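Photosystem II stability/assembly factor HCF136 (Cyanidioschyzon merolae, PDB 5OJ3) is probably essential for photosystem II biogenesis, acting in assembly of an early intermediate that includes the D2 protein and cytochrome b559. Local coordinates at residues A[362-367]-A[379-384]; A[170-175]-A[213-218]. All blocks are in the same frame, centred on the assembly; numbering follows the deposited sequence.

Contact 1 (A[362-367]-A[379-384])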
# COMPACT_ATOMS: atom_id res chain seq x y z
N GLY A 362 -12.04 -14.64 13.47
CA GLY A 362 -12.69 -15.86 13.04
C GLY A 362 -11.90 -16.46 11.90
O GLY A 362 -10.67 -16.37 11.89
N GLY A 363 -12.57 -17.02 10.90
CA GLY A 363 -11.81 -17.57 9.79
C GLY A 363 -11.52 -16.57 8.70
O GLY A 363 -10.77 -16.86 7.76
N TYR A 364 -12.09 -15.38 8.84
CA TYR A 364 -11.96 -14.33 7.84
C TYR A 364 -10.54 -13.78 7.82
O TYR A 364 -9.90 -13.62 8.85
CB TYR A 364 -12.97 -13.23 8.16
CG TYR A 364 -14.39 -13.67 7.91
CD1 TYR A 364 -14.89 -13.76 6.62
CD2 TYR A 364 -15.22 -14.03 8.97
CE1 TYR A 364 -16.19 -14.18 6.39
CE2 TYR A 364 -16.52 -14.44 8.74
CZ TYR A 364 -17.00 -14.51 7.45
OH TYR A 364 -18.29 -14.92 7.20
N GLY A 365 -10.05 -13.52 6.62
CA GLY A 365 -8.69 -13.03 6.45
C GLY A 365 -8.59 -11.52 6.60
O GLY A 365 -9.50 -10.78 6.24
N ILE A 366 -7.46 -11.08 7.14
CA ILE A 366 -7.18 -9.65 7.25
C ILE A 366 -6.79 -9.15 5.87
O ILE A 366 -6.14 -9.86 5.10
CB ILE A 366 -6.06 -9.38 8.28
CG1 ILE A 366 -6.37 -10.04 9.63
CG2 ILE A 366 -5.85 -7.88 8.46
CD1 ILE A 366 -7.61 -9.52 10.30
N LEU A 367 -7.21 -7.93 5.54
CA LEU A 367 -6.91 -7.37 4.23
C LEU A 367 -5.94 -6.20 4.27
O LEU A 367 -5.19 -6.01 3.31
CB LEU A 367 -8.20 -6.94 3.52
CG LEU A 367 -9.23 -8.06 3.38
CD1 LEU A 367 -10.60 -7.52 3.01
CD2 LEU A 367 -8.77 -9.09 2.35
N ALA A 379 -7.82 -2.57 11.43
CA ALA A 379 -7.68 -3.62 10.43
C ALA A 379 -8.97 -3.79 9.65
O ALA A 379 -10.06 -3.66 10.21
CB ALA A 379 -7.28 -4.95 11.07
N ALA A 380 -8.84 -4.08 8.36
CA ALA A 380 -9.96 -4.37 7.48
C ALA A 380 -10.01 -5.87 7.22
O ALA A 380 -8.98 -6.49 6.94
CB ALA A 380 -9.85 -3.60 6.16
N VAL A 381 -11.21 -6.45 7.30
CA VAL A 381 -11.39 -7.89 7.32
C VAL A 381 -12.36 -8.30 6.21
O VAL A 381 -13.20 -7.51 5.77
CB VAL A 381 -11.88 -8.36 8.71
CG1 VAL A 381 -12.25 -9.83 8.73
CG2 VAL A 381 -10.83 -8.07 9.76
N GLY A 382 -12.23 -9.56 5.78
CA GLY A 382 -12.94 -10.05 4.61
C GLY A 382 -14.45 -10.08 4.75
O GLY A 382 -15.16 -10.03 3.74
N GLY A 383 -14.95 -10.17 5.98
CA GLY A 383 -16.38 -10.18 6.19
C GLY A 383 -17.06 -8.84 6.05
O GLY A 383 -18.23 -8.70 6.41
N GLY A 384 -16.35 -7.84 5.53
CA GLY A 384 -16.85 -6.49 5.53
C GLY A 384 -16.75 -5.82 6.88
O GLY A 384 -17.40 -4.80 7.11
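I366 and V381 face each other as a non-hydrogen-bonded antiparallel pair, with their CA atoms 4.6 Å apart and their side chains on one face of the sheet. The backbone bonds flanking the pair fix this register. On one flank L367 N donates to A380 O over 2.7 Å, with an N-H...O angle of 163°. On the other, G382 N donates to G365 O over 3.0 Å in a more bent bond (N-H...O 137°). A380 continues the pairing through a backbone bond with D368.

The side chain of L367 can be followed outward. L367 CB rests 3.5 Å from A380 O, beside the acceptor of its own amide. CG still lies near that oxygen and also approaches G382 N, and L367 CD1 ends 3.7 Å from V381 C, lying along the opposing backbone where the strand gives way to the turn. With chi1 at -56°, CG is opposite the carbonyl carbon, which directs the branch this way. Cut back to an alanine, the residue would keep CB beside A380 O but is likely to open a gap next to the V381-G382 peptide, where CG and CD1 now lie.

On the face shared by I366 and V381, I366 CD1 meets V381 CG2 at 3.6 Å, while the other valine methyl, CG1, touches Y364 CB. T361 adjoins the side chains of both I366 and V381. The tyrosine ring extends from there past the strand end, and G383 CA sits over its face in a CH-pi contact, 4.2 Å from the Y364 ring centroid.

G383 belongs to a type I turn, V381 to G384, that leads toward the next strand, 386-389. The two segments thus form the open end of the hairpin 366-371/377-381, the first two strands of a four-stranded antiparallel blade in a seven-bladed beta-propeller.

Contact 2 (A[170-175]-A[213-218])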
# COMPACT_ATOMS: atom_id res chain seq x y z
N PHE A 170 -7.44 2.97 -12.03
CA PHE A 170 -6.40 3.83 -11.49
C PHE A 170 -5.91 3.27 -10.16
O PHE A 170 -6.69 3.18 -9.19
CB PHE A 170 -6.91 5.26 -11.33
CG PHE A 170 -7.00 6.00 -12.63
CD1 PHE A 170 -5.86 6.52 -13.22
CD2 PHE A 170 -8.21 6.14 -13.28
CE1 PHE A 170 -5.93 7.18 -14.43
CE2 PHE A 170 -8.29 6.80 -14.49
CZ PHE A 170 -7.15 7.32 -15.06
N SER A 171 -4.63 2.91 -10.11
CA SER A 171 -4.10 2.15 -8.98
C SER A 171 -3.76 3.05 -7.80
O SER A 171 -4.13 2.74 -6.66
CB SER A 171 -2.88 1.35 -9.42
OG SER A 171 -3.25 0.29 -10.28
N ASN A 172 -3.05 4.15 -8.03
CA ASN A 172 -2.66 4.99 -6.91
C ASN A 172 -2.42 6.42 -7.39
O ASN A 172 -2.31 6.70 -8.58
CB ASN A 172 -1.41 4.45 -6.20
CG ASN A 172 -0.34 3.99 -7.17
OD1 ASN A 172 -0.49 2.98 -7.85
ND2 ASN A 172 0.76 4.74 -7.22
N VAL A 173 -2.34 7.32 -6.41
CA VAL A 173 -2.02 8.73 -6.62
C VAL A 173 -1.04 9.13 -5.52
O VAL A 173 -1.07 8.60 -4.41
CB VAL A 173 -3.28 9.62 -6.60
CG1 VAL A 173 -3.91 9.66 -5.22
CG2 VAL A 173 -2.96 11.03 -7.09
N SER A 174 -0.15 10.08 -5.84
CA SER A 174 0.92 10.43 -4.91
C SER A 174 1.34 11.88 -5.13
O SER A 174 1.59 12.29 -6.27
CB SER A 174 2.12 9.50 -5.09
OG SER A 174 3.19 9.88 -4.24
N PHE A 175 1.45 12.64 -4.03
CA PHE A 175 1.74 14.06 -4.06
C PHE A 175 3.13 14.36 -3.50
O PHE A 175 3.60 13.70 -2.57
CB PHE A 175 0.71 14.86 -3.25
CG PHE A 175 -0.39 15.45 -4.08
CD1 PHE A 175 -0.23 16.66 -4.73
CD2 PHE A 175 -1.61 14.80 -4.18
CE1 PHE A 175 -1.25 17.21 -5.48
CE2 PHE A 175 -2.64 15.34 -4.93
CZ PHE A 175 -2.46 16.55 -5.58
N LEU A 213 3.07 -0.54 -10.65
CA LEU A 213 2.39 -1.00 -9.45
C LEU A 213 2.36 0.03 -8.34
O LEU A 213 1.38 0.09 -7.60
CB LEU A 213 3.05 -2.29 -8.93
CG LEU A 213 2.33 -3.03 -7.80
CD1 LEU A 213 0.90 -3.34 -8.20
CD2 LEU A 213 3.08 -4.31 -7.47
N LEU A 214 3.40 0.85 -8.22
CA LEU A 214 3.46 1.85 -7.16
C LEU A 214 4.30 3.02 -7.64
O LEU A 214 5.45 2.83 -8.05
CB LEU A 214 4.06 1.26 -5.88
CG LEU A 214 4.12 2.17 -4.65
CD1 LEU A 214 2.72 2.56 -4.21
CD2 LEU A 214 4.88 1.50 -3.52
N VAL A 215 3.72 4.22 -7.61
CA VAL A 215 4.47 5.45 -7.85
C VAL A 215 4.51 6.23 -6.55
O VAL A 215 3.59 6.17 -5.73
CB VAL A 215 3.87 6.29 -9.00
CG1 VAL A 215 2.70 7.13 -8.52
CG2 VAL A 215 4.95 7.17 -9.63
N THR A 216 5.61 6.95 -6.35
CA THR A 216 5.82 7.72 -5.12
C THR A 216 6.49 9.03 -5.50
O THR A 216 7.59 9.03 -6.06
CB THR A 216 6.68 6.94 -4.12
OG1 THR A 216 6.35 5.55 -4.16
CG2 THR A 216 6.45 7.47 -2.71
N ALA A 217 5.83 10.14 -5.18
CA ALA A 217 6.35 11.46 -5.53
C ALA A 217 7.45 11.85 -4.55
O ALA A 217 7.25 11.82 -3.33
CB ALA A 217 5.22 12.49 -5.52
N LEU A 218 8.61 12.23 -5.09
CA LEU A 218 9.80 12.48 -4.28
C LEU A 218 10.16 13.95 -4.16
O LEU A 218 10.94 14.30 -3.26
CB LEU A 218 11.01 11.75 -4.88
CG LEU A 218 10.97 10.23 -5.05
CD1 LEU A 218 12.39 9.70 -5.15
CD2 LEU A 218 10.24 9.56 -3.90
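N172 and S174 face V215 and A217 across two strands that run almost parallel, their short axes 10° apart and approaching to 5.5 Å, yet the hydrogen bond between them uses a side chain. S174 OG accepts A217 N at 2.8 Å, and the N-H...O angle of 166° makes the bond nearly straight. The serine is turned with its hydroxyl opposite its backbone N (chi1 177°), which carries OG across to the neighbouring strand. There S174 OG also lies 3.5 Å from T216 CA, while S174 CB faces V215 O. A217 lies next to it: A217 CB meets F175 C at 3.5 Å, and the F175 ring belongs to the other side, its side chain resting on A180 of strand 179-185.

Each segment is the first strand of its own four-stranded antiparallel sheet, 169-176 in one and 212-219 in the next, so the contact lies between the innermost strands of consecutive propeller blades. Strand 120-125 of the preceding blade supplies a related link, its D122 and D124 accepting V173 N and F175 N through OD2. In both links a side-chain oxygen accepts a backbone N-H of the neighbouring inner strand.

Toward the N-terminal end, N172 directs its side chain at V215, the N172 and V215 side chains crossing at a slant. Both strands are irregular here: S171 and N172 together oppose I183 in a classic beta bulge, and L213 and L214 oppose V226 in another. V173 points the other way, onto V182 and D124. Beyond the far side of strand 212-219, L213 rests on V275, and T216 and L218 on R277, all in strand 275-277 of the following blade.

In the fold
Contact 2 comes first along the chain and closes before contact 1 opens. Their centres are 26 Å apart, on opposite sides of the chain's centre, and their nearest atoms are about 13 Å from each other, so they do not touch. They share no sheet. Contact 1 lies within one blade, whose strands 366-371 and 377-381 it joins as a hairpin; contact 2 bridges two blades through their first strands, 169-176 and 212-219. The pair shows two kinds of joint in this propeller: backbone pairing within a blade, and side-chain contacts between neighbouring blades, whose inner strands surround the central pore of the torus.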